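Local coordinates for lipoprotein (Colwellia psychrerythraea, PDB 3O0Y), which is of unknown function but is probably a membrane-anchored lipoprotein whose family is related to the zinc metallopeptidases, at residues Thr512-Lys517 with Arg545-Pro550; Ser33-Ala38 with Asn88-Ile93; Asp362-Ile367 with Val386-Phe391. All blocks are in the same frame, centred on the assembly; numbering follows the deposited sequence.

How the contacts relate
The three contacts show how a largely helical chain is held together by different chemistry at different depths. Contact 1 is fully buried, contact 2 partly so, and contact 3 lies near the surface. Contacts 1 and 3 sit on opposite sides of the chain's centre, their centres 32 Å apart, although their nearest atoms approach to about 11 Å. Contact 2, in the N-terminal helices, is more remote: its centre is 33 Å from that of contact 1 and 41 Å from that of contact 3. The sulfate of contact 1, bonded by R545 among others, is probably a crystallisation ion. Contact 3 adjoins helix 432-439, which by its sequence probably contributes to a peptidase-like site.

Contact 1. Residues Thr512-Lys517 with Arg545-Pro550; sequences TGLHDK and RYMAWP. With SO4 (sulfate ion), chain D.
H515 reaches from the end of helix 491-515 to the end of helix 536-548 and donates from NE2 to the backbone O of Y546. The bond is short, 2.7 Å from H515 NE2 to Y546 O, and fairly straight at 162°; the acceptor lies close to the imidazole plane, whereas the donor stands well above the carbonyl plane. The carbonyl is available because the residue four places on is P550, which has no N-H to offer, and W549 N gives it only a weak bond. ND1, the other ring nitrogen, is hydrogen-bonded to I278 N, so the imidazole is tied at both nitrogens and its rotation is fixed.

Two helix C-termini thus meet within the helical body of the protein, and a side chain of one supplies the hydrogen bond that the last turn of the other lacks.

Above the polar edge, packing takes over. P550 CB sits over the centre of one face of the H515 ring, 3.6 Å from its centroid, a CH-pi contact; CB of L514 covers the opposite face. With CG beside its backbone N (chi1 -72°), L514 sends CD1 across to CB of Y546, 4.0 Å away, and to CG of M547, 4.2 Å away.

The ionic part is on helix 536-548 itself, where the extended R545 presents its guanidinium edge to the sulfate, with NH2 2.7 Å from O4 and a weak second bond from NH1. R504, R507 and Y556 also bond the sulfate, probably a crystallisation ion, and R507 bonds to Y546 OH.

Contact 2. Residues Ser33-Ala38 with Asn88-Ile93; sequences SLYLQA and NTIAGI
L34 packs on I90, in the last turn of helix 73-92, where CB of L34 and CG1 of I90 lie 4.0 Å apart and the two backbones come nearest, CA to CA 7.1 Å. The buried side runs from here toward the interior. I90 extends CD1 to the edge of the Y35 ring, near the ring plane and 3.8 Å from CD1 of Y35, while its CG2 stands by CE1 of the same ring. With CG1 beside the backbone N (chi1 -70°) and the chain then extended, the delta methyl of I90 is carried out to that edge. Y35 and I90 are also backed by helix 100-117, through Q106 and M109 behind the tyrosine and A110 behind the isoleucine, so both are buried among three helices. An alanine in place of I90 would strip the methyls from the edge of Y35 and is likely to leave a gap in which the ring and L34 could shift.

The other flank is just as close atom to atom but lies at the solvent edge. CD1 of L34 touches T89 of the facing helix and I93 just beyond its end: it meets CG2 of T89 at 3.6 Å, their side chains crossing at about a right angle, and reaches CD1 of I93 tip to tip at 3.8 Å. All three of these residues remain partly exposed. T89 turns its methyl to the leucine, while its OG1 is hydrogen-bonded to S85 O one turn back in its own helix.

No hydrogen bond joins the two segments. Their axes come within 10.6 Å at 159°, nearly opposed in direction, the apolar interface of an antiparallel helix pair, here the N-terminal helix 27-44 laid against helix 73-92 with helix 100-117 as third member.

Contact 3. Residues Asp362-Ile367 with Val386-Phe391; sequences DINGYI and VEVKSF
V388 points its two methyls from the strand into the side of the helix, where three residues receive them. CG2 of V388 is the busiest: it lies 3.6 Å from CD1 of I367 and 3.7 Å from CG2 of I363, with OD1 of N364 just as close on the outer side. Its place beside the backbone N (CG1 being anti to that N, chi1 177°) brings CG2 into this cluster. One helical turn on from I363, CG2 of I367 and CG1 of V386 meet tip to tip at a looser 4.1 Å.

Next come two waters that link the N364 amide to the backbone of V388. One accepts from V388 N at 2.8 Å and gives a weak bond to N364 OD1; the other accepts from N364 ND2 at 3.0 Å and gives a weak bond to V388 O. ND2 also has a weak bond to L360 O in the preceding helical turn, which helps to set the turn of the amide.

Further out lies the sheet, of which strand 387-390 is an outermost member. As E387 and K389 make the backbone pairings to the parallel strand 416-419, V388 N and O probably face away from it, where the waters meet them. The helical segment 362-367 runs nearly opposite to strand 387-390, at 159°, with I363 also resting on Y417 of strand 416-419 and on L432 and T436 of helix 432-439.

With no direct hydrogen bond between helix and strand, the contact divides its work: methyl groups pack the inner side, and N364 and two waters serve the outward N and O of V388, the O only weakly.

Contact 1. Residues Thr512-Lys517 with Arg545-Pro550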
loop_
_atom_site.group_PDB
_atom_site.type_symbol
_atom_site.label_atom_id
_atom_site.label_comp_id
_atom_site.label_asym_id
_atom_site.label_seq_id
_atom_site.Cartn_x
_atom_site.Cartn_y
_atom_site.Cartn_z
ATOM N N THR A 512 11.983 12.189 -6.103
ATOM C CA THR A 512 12.891 12.486 -7.239
ATOM C C THR A 512 14.211 13.112 -6.709
ATOM O O THR A 512 15.287 12.906 -7.260
ATOM C CB THR A 512 12.256 13.395 -8.253
ATOM O OG1 THR A 512 11.753 14.610 -7.633
ATOM C CG2 THR A 512 11.080 12.733 -8.960
ATOM N N GLY A 513 14.088 13.915 -5.643
ATOM C CA GLY A 513 15.269 14.522 -4.953
ATOM C C GLY A 513 16.287 13.472 -4.562
ATOM O O GLY A 513 17.448 13.543 -4.996
ATOM N N LEU A 514 15.861 12.548 -3.732
ATOM C CA LEU A 514 16.713 11.448 -3.260
ATOM C C LEU A 514 17.230 10.564 -4.384
ATOM O O LEU A 514 18.410 10.212 -4.404
ATOM C CB LEU A 514 15.884 10.554 -2.333
ATOM C CG LEU A 514 15.560 11.117 -0.977
ATOM C CD1 LEU A 514 14.325 10.342 -0.394
ATOM C CD2 LEU A 514 16.721 11.061 -0.013
ATOM N N HIS A 515 16.356 10.151 -5.288
ATOM C CA HIS A 515 16.682 9.024 -6.160
ATOM C C HIS A 515 17.309 9.441 -7.488
ATOM O O HIS A 515 17.959 8.626 -8.142
ATOM C CB HIS A 515 15.427 8.200 -6.402
ATOM C CG HIS A 515 14.992 7.451 -5.166
ATOM N ND1 HIS A 515 15.848 6.601 -4.487
ATOM C CD2 HIS A 515 13.847 7.489 -4.444
ATOM C CE1 HIS A 515 15.211 6.080 -3.457
ATOM N NE2 HIS A 515 13.990 6.598 -3.413
ATOM N N ASP A 516 17.131 10.706 -7.875
ATOM C CA ASP A 516 17.743 11.268 -9.106
ATOM C C ASP A 516 18.649 12.483 -8.901
ATOM O O ASP A 516 19.741 12.554 -9.516
ATOM C CB ASP A 516 16.649 11.602 -10.122
ATOM C CG ASP A 516 17.235 12.170 -11.441
ATOM O OD1 ASP A 516 17.772 11.403 -12.219
ATOM O OD2 ASP A 516 17.196 13.388 -11.622
ATOM N N LYS A 517 18.223 13.429 -8.068
ATOM C CA LYS A 517 19.014 14.634 -7.819
ATOM C C LYS A 517 20.078 14.455 -6.748
ATOM O O LYS A 517 20.819 15.398 -6.468
ATOM C CB LYS A 517 18.124 15.813 -7.492
ATOM C CG LYS A 517 17.067 16.112 -8.490
ATOM C CD LYS A 517 17.584 16.462 -9.844
ATOM C CE LYS A 517 16.375 16.851 -10.719
ATOM N NZ LYS A 517 15.269 15.761 -10.634
ATOM N N ARG A 545 11.230 5.501 4.345
ATOM C CA ARG A 545 10.307 4.737 3.512
ATOM C C ARG A 545 10.641 5.002 2.024
ATOM O O ARG A 545 10.727 4.047 1.244
ATOM C CB ARG A 545 8.847 5.159 3.807
ATOM C CG ARG A 545 7.859 4.855 2.724
ATOM C CD ARG A 545 6.466 5.373 3.117
ATOM N NE ARG A 545 5.605 5.486 1.969
ATOM C CZ ARG A 545 4.327 5.792 2.067
ATOM N NH1 ARG A 545 3.612 5.916 0.983
ATOM N NH2 ARG A 545 3.803 6.006 3.270
ATOM N N TYR A 546 10.788 6.258 1.642
ATOM C CA TYR A 546 10.981 6.617 0.205
ATOM C C TYR A 546 12.268 6.016 -0.293
ATOM O O TYR A 546 12.398 5.557 -1.452
ATOM C CB TYR A 546 10.965 8.116 -0.047
ATOM C CG TYR A 546 9.715 8.805 0.483
ATOM C CD1 TYR A 546 8.528 8.144 0.668
ATOM C CD2 TYR A 546 9.781 10.108 0.868
ATOM C CE1 TYR A 546 7.440 8.825 1.211
ATOM C CE2 TYR A 546 8.681 10.782 1.409
ATOM C CZ TYR A 546 7.561 10.136 1.596
ATOM O OH TYR A 546 6.507 10.872 2.189
ATOM N N MET A 547 13.235 5.982 0.607
ATOM C CA MET A 547 14.566 5.396 0.298
ATOM C C MET A 547 14.445 3.883 0.012
ATOM O O MET A 547 15.107 3.383 -0.861
ATOM C CB MET A 547 15.575 5.633 1.423
ATOM C CG MET A 547 16.066 7.083 1.615
ATOM S SD MET A 547 16.933 7.460 3.217
ATOM C CE MET A 547 18.206 6.122 3.140
ATOM N N ALA A 548 13.556 3.182 0.707
ATOM C CA ALA A 548 13.336 1.720 0.549
ATOM C C ALA A 548 12.412 1.407 -0.599
ATOM O O ALA A 548 12.447 0.294 -1.118
ATOM C CB ALA A 548 12.716 1.117 1.865
ATOM N N TRP A 549 11.514 2.348 -0.933
ATOM C CA TRP A 549 10.465 2.188 -1.970
ATOM C C TRP A 549 10.545 3.223 -3.088
ATOM O O TRP A 549 9.626 3.977 -3.318
ATOM C CB TRP A 549 9.069 2.303 -1.354
ATOM C CG TRP A 549 8.669 1.277 -0.404
ATOM C CD1 TRP A 549 9.259 0.066 -0.163
ATOM C CD2 TRP A 549 7.489 1.304 0.418
ATOM N NE1 TRP A 549 8.554 -0.624 0.788
ATOM C CE2 TRP A 549 7.470 0.116 1.167
ATOM C CE3 TRP A 549 6.469 2.234 0.618
ATOM C CZ2 TRP A 549 6.470 -0.161 2.087
ATOM C CZ3 TRP A 549 5.495 1.980 1.548
ATOM C CH2 TRP A 549 5.476 0.770 2.248
ATOM N N PRO A 550 11.680 3.323 -3.786
ATOM C CA PRO A 550 11.774 4.291 -4.852
ATOM C C PRO A 550 10.631 4.290 -5.846
ATOM O O PRO A 550 10.248 3.264 -6.394
ATOM C CB PRO A 550 13.100 3.946 -5.559
ATOM C CG PRO A 550 13.684 2.889 -4.799
ATOM C CD PRO A 550 12.688 2.294 -3.874
HETATM S S SO4 D . -0.095 7.043 2.618
HETATM O O1 SO4 D . -0.421 8.338 1.961
HETATM O O2 SO4 D . -0.980 6.869 3.721
HETATM O O3 SO4 D . -0.333 5.879 1.731
HETATM O O4 SO4 D . 1.313 6.963 2.905
#

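Contact 2. Residues Ser33-Ala38 with Asn88-Ile93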
loop_
_atom_site.group_PDB
_atom_site.type_symbol
_atom_site.label_atom_id
_atom_site.label_comp_id
_atom_site.label_asym_id
_atom_site.label_seq_id
_atom_site.Cartn_x
_atom_site.Cartn_y
_atom_site.Cartn_z
ATOM N N SER A 33 -7.132 -18.736 -20.305
ATOM C CA SER A 33 -6.246 -19.714 -19.683
ATOM C C SER A 33 -4.988 -19.076 -19.176
ATOM O O SER A 33 -4.503 -19.441 -18.102
ATOM C CB SER A 33 -5.855 -20.923 -20.599
ATOM O OG SER A 33 -7.040 -21.672 -20.880
ATOM N N LEU A 34 -4.463 -18.139 -19.967
ATOM C CA LEU A 34 -3.253 -17.422 -19.550
ATOM C C LEU A 34 -3.476 -16.567 -18.289
ATOM O O LEU A 34 -2.577 -16.462 -17.410
ATOM C CB LEU A 34 -2.706 -16.539 -20.677
ATOM C CG LEU A 34 -2.080 -17.366 -21.786
ATOM C CD1 LEU A 34 -2.078 -16.611 -23.152
ATOM C CD2 LEU A 34 -0.604 -17.870 -21.397
ATOM N N TYR A 35 -4.646 -15.959 -18.228
ATOM C CA TYR A 35 -4.956 -15.087 -17.078
ATOM C C TYR A 35 -5.126 -15.902 -15.828
ATOM O O TYR A 35 -4.664 -15.534 -14.733
ATOM C CB TYR A 35 -6.236 -14.309 -17.292
ATOM C CG TYR A 35 -6.337 -13.390 -18.542
ATOM C CD1 TYR A 35 -5.229 -12.934 -19.227
ATOM C CD2 TYR A 35 -7.566 -13.051 -19.016
ATOM C CE1 TYR A 35 -5.364 -12.177 -20.352
ATOM C CE2 TYR A 35 -7.726 -12.241 -20.133
ATOM C CZ TYR A 35 -6.621 -11.771 -20.800
ATOM O OH TYR A 35 -6.722 -10.999 -21.979
ATOM N N LEU A 36 -5.733 -17.075 -15.978
ATOM C CA LEU A 36 -5.814 -18.054 -14.897
ATOM C C LEU A 36 -4.480 -18.583 -14.459
ATOM O O LEU A 36 -4.180 -18.714 -13.242
ATOM C CB LEU A 36 -6.732 -19.198 -15.305
ATOM C CG LEU A 36 -7.102 -20.149 -14.131
ATOM C CD1 LEU A 36 -7.969 -19.425 -13.002
ATOM C CD2 LEU A 36 -7.887 -21.365 -14.705
ATOM N N GLN A 37 -3.633 -18.903 -15.443
ATOM C CA GLN A 37 -2.323 -19.397 -15.139
ATOM C C GLN A 37 -1.480 -18.368 -14.342
ATOM O O GLN A 37 -0.746 -18.714 -13.420
ATOM C CB GLN A 37 -1.611 -19.761 -16.417
ATOM C CG GLN A 37 -0.229 -20.351 -16.153
ATOM C CD GLN A 37 0.607 -20.518 -17.459
ATOM O OE1 GLN A 37 0.082 -20.397 -18.586
ATOM N NE2 GLN A 37 1.929 -20.717 -17.293
ATOM N N ALA A 38 -1.549 -17.109 -14.749
ATOM C CA ALA A 38 -0.942 -16.011 -13.987
ATOM C C ALA A 38 -1.435 -15.927 -12.542
ATOM O O ALA A 38 -0.626 -15.863 -11.618
ATOM C CB ALA A 38 -1.115 -14.624 -14.702
ATOM N N ASN A 88 4.341 -11.940 -22.409
ATOM C CA ASN A 88 4.690 -11.860 -23.794
ATOM C C ASN A 88 3.689 -12.674 -24.676
ATOM O O ASN A 88 3.358 -12.262 -25.768
ATOM C CB ASN A 88 6.155 -12.337 -23.967
ATOM C CG ASN A 88 7.113 -11.268 -23.607
ATOM O OD1 ASN A 88 6.777 -10.080 -23.711
ATOM N ND2 ASN A 88 8.336 -11.663 -23.150
ATOM N N THR A 89 3.195 -13.783 -24.194
ATOM C CA THR A 89 2.261 -14.625 -24.970
ATOM C C THR A 89 0.937 -13.857 -25.074
ATOM O O THR A 89 0.367 -13.728 -26.186
ATOM C CB THR A 89 2.049 -15.961 -24.299
ATOM O OG1 THR A 89 3.320 -16.640 -24.257
ATOM C CG2 THR A 89 1.004 -16.782 -25.069
ATOM N N ILE A 90 0.500 -13.295 -23.936
ATOM C CA ILE A 90 -0.752 -12.472 -23.919
ATOM C C ILE A 90 -0.616 -11.349 -24.946
ATOM O O ILE A 90 -1.498 -11.123 -25.759
ATOM C CB ILE A 90 -1.018 -11.823 -22.539
ATOM C CG1 ILE A 90 -1.393 -12.902 -21.534
ATOM C CG2 ILE A 90 -2.161 -10.775 -22.606
ATOM C CD1 ILE A 90 -1.500 -12.476 -20.064
ATOM N N ALA A 91 0.521 -10.658 -24.955
ATOM C CA ALA A 91 0.674 -9.489 -25.795
ATOM C C ALA A 91 0.614 -9.794 -27.308
ATOM O O ALA A 91 0.314 -8.927 -28.092
ATOM C CB ALA A 91 2.036 -8.691 -25.423
ATOM N N GLY A 92 0.994 -10.993 -27.697
ATOM C CA GLY A 92 1.090 -11.357 -29.103
ATOM C C GLY A 92 -0.208 -11.859 -29.712
ATOM O O GLY A 92 -0.312 -11.966 -30.922
ATOM N N ILE A 93 -1.216 -12.145 -28.889
ATOM C CA ILE A 93 -2.430 -12.795 -29.377
ATOM C C ILE A 93 -3.282 -11.778 -30.138
ATOM O O ILE A 93 -3.375 -10.637 -29.756
ATOM C CB ILE A 93 -3.182 -13.472 -28.243
ATOM C CG1 ILE A 93 -2.430 -14.750 -27.882
ATOM C CG2 ILE A 93 -4.681 -13.717 -28.600
ATOM C CD1 ILE A 93 -2.813 -15.284 -26.589
#

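Contact 3. Residues Asp362-Ile367 with Val386-Phe391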
loop_
_atom_site.group_PDB
_atom_site.type_symbol
_atom_site.label_atom_id
_atom_site.label_comp_id
_atom_site.label_asym_id
_atom_site.label_seq_id
_atom_site.Cartn_x
_atom_site.Cartn_y
_atom_site.Cartn_z
ATOM N N ASP A 362 -15.795 10.219 16.391
ATOM C CA ASP A 362 -15.722 11.224 15.311
ATOM C C ASP A 362 -15.485 10.600 13.943
ATOM O O ASP A 362 -16.203 10.929 12.936
ATOM C CB ASP A 362 -14.625 12.278 15.567
ATOM C CG ASP A 362 -14.988 13.283 16.701
ATOM O OD1 ASP A 362 -16.192 13.373 17.163
ATOM O OD2 ASP A 362 -14.042 14.030 17.108
ATOM N N ILE A 363 -14.507 9.700 13.862
ATOM C CA ILE A 363 -14.260 8.937 12.616
ATOM C C ILE A 363 -15.488 8.233 12.097
ATOM O O ILE A 363 -15.837 8.334 10.905
ATOM C CB ILE A 363 -13.237 7.805 12.784
ATOM C CG1 ILE A 363 -11.906 8.385 12.795
ATOM C CG2 ILE A 363 -13.337 6.823 11.506
ATOM C CD1 ILE A 363 -10.844 7.251 13.149
ATOM N N ASN A 364 -16.155 7.505 12.973
ATOM C CA ASN A 364 -17.317 6.779 12.575
ATOM C C ASN A 364 -18.424 7.730 12.068
ATOM O O ASN A 364 -19.084 7.440 11.085
ATOM C CB ASN A 364 -17.780 5.765 13.666
ATOM C CG ASN A 364 -16.836 4.509 13.718
ATOM O OD1 ASN A 364 -16.828 3.816 12.766
ATOM N ND2 ASN A 364 -15.828 4.423 14.680
ATOM N N GLY A 365 -18.607 8.871 12.710
ATOM C CA GLY A 365 -19.527 9.860 12.264
ATOM C C GLY A 365 -19.161 10.442 10.895
ATOM O O GLY A 365 -20.061 10.702 10.055
ATOM N N TYR A 366 -17.873 10.655 10.671
ATOM C CA TYR A 366 -17.456 11.175 9.381
ATOM C C TYR A 366 -17.812 10.203 8.259
ATOM O O TYR A 366 -18.206 10.644 7.149
ATOM C CB TYR A 366 -15.970 11.521 9.315
ATOM C CG TYR A 366 -15.464 12.574 10.274
ATOM C CD1 TYR A 366 -16.270 13.629 10.688
ATOM C CD2 TYR A 366 -14.174 12.490 10.787
ATOM C CE1 TYR A 366 -15.791 14.562 11.598
ATOM C CE2 TYR A 366 -13.667 13.436 11.678
ATOM C CZ TYR A 366 -14.497 14.476 12.090
ATOM O OH TYR A 366 -14.058 15.472 12.972
ATOM N N ILE A 367 -17.544 8.914 8.477
ATOM C CA ILE A 367 -17.841 7.857 7.450
ATOM C C ILE A 367 -19.308 7.850 7.162
ATOM O O ILE A 367 -19.702 7.870 5.986
ATOM C CB ILE A 367 -17.346 6.481 7.884
ATOM C CG1 ILE A 367 -15.862 6.526 8.039
ATOM C CG2 ILE A 367 -17.784 5.383 6.838
ATOM C CD1 ILE A 367 -15.279 5.251 8.617
ATOM N N VAL A 386 -17.091 -1.049 5.325
ATOM C CA VAL A 386 -15.844 -0.836 6.003
ATOM C C VAL A 386 -15.998 -0.828 7.526
ATOM O O VAL A 386 -17.067 -0.496 8.050
ATOM C CB VAL A 386 -15.241 0.542 5.558
ATOM C CG1 VAL A 386 -16.075 1.733 6.094
ATOM C CG2 VAL A 386 -13.796 0.697 5.996
ATOM N N GLU A 387 -14.950 -1.226 8.203
ATOM C CA GLU A 387 -14.899 -1.177 9.653
ATOM C C GLU A 387 -13.659 -0.399 10.091
ATOM O O GLU A 387 -12.661 -0.395 9.400
ATOM C CB GLU A 387 -14.856 -2.576 10.257
ATOM C CG GLU A 387 -16.155 -3.329 9.942
ATOM C CD GLU A 387 -16.324 -4.661 10.690
ATOM O OE1 GLU A 387 -15.483 -4.991 11.608
ATOM O OE2 GLU A 387 -17.286 -5.370 10.271
ATOM N N VAL A 388 -13.753 0.245 11.246
ATOM C CA VAL A 388 -12.628 1.023 11.791
ATOM C C VAL A 388 -12.000 0.273 12.977
ATOM O O VAL A 388 -12.767 -0.139 13.909
ATOM C CB VAL A 388 -13.106 2.391 12.253
ATOM C CG1 VAL A 388 -11.937 3.205 12.912
ATOM C CG2 VAL A 388 -13.729 3.193 11.068
ATOM N N LYS A 389 -10.662 0.126 13.015
ATOM C CA LYS A 389 -9.910 -0.488 14.103
ATOM C C LYS A 389 -8.676 0.351 14.437
ATOM O O LYS A 389 -8.118 0.974 13.568
ATOM C CB LYS A 389 -9.396 -1.871 13.743
ATOM C CG LYS A 389 -10.501 -2.928 13.599
ATOM C CD LYS A 389 -9.924 -4.376 13.327
ATOM C CE LYS A 389 -9.320 -5.059 14.563
ATOM N NZ LYS A 389 -8.910 -6.584 14.413
ATOM N N SER A 390 -8.278 0.338 15.715
ATOM C CA SER A 390 -7.041 0.987 16.106
ATOM C C SER A 390 -5.926 -0.017 15.906
ATOM O O SER A 390 -6.127 -1.221 16.133
ATOM C CB SER A 390 -7.110 1.529 17.548
ATOM O OG SER A 390 -7.470 0.503 18.447
ATOM N N PHE A 391 -4.729 0.425 15.552
ATOM C CA PHE A 391 -3.599 -0.459 15.577
ATOM C C PHE A 391 -3.385 -0.949 17.008
ATOM O O PHE A 391 -3.530 -0.200 17.961
ATOM C CB PHE A 391 -2.321 0.217 15.110
ATOM C CG PHE A 391 -2.245 0.457 13.653
ATOM C CD1 PHE A 391 -1.970 -0.575 12.782
ATOM C CD2 PHE A 391 -2.377 1.704 13.123
ATOM C CE1 PHE A 391 -1.811 -0.348 11.430
ATOM C CE2 PHE A 391 -2.269 1.926 11.751
ATOM C CZ PHE A 391 -1.988 0.912 10.906
HETATM O O HOH W 1 -16.254 0.466 12.532
HETATM O O HOH W 2 -14.478 2.042 15.813
#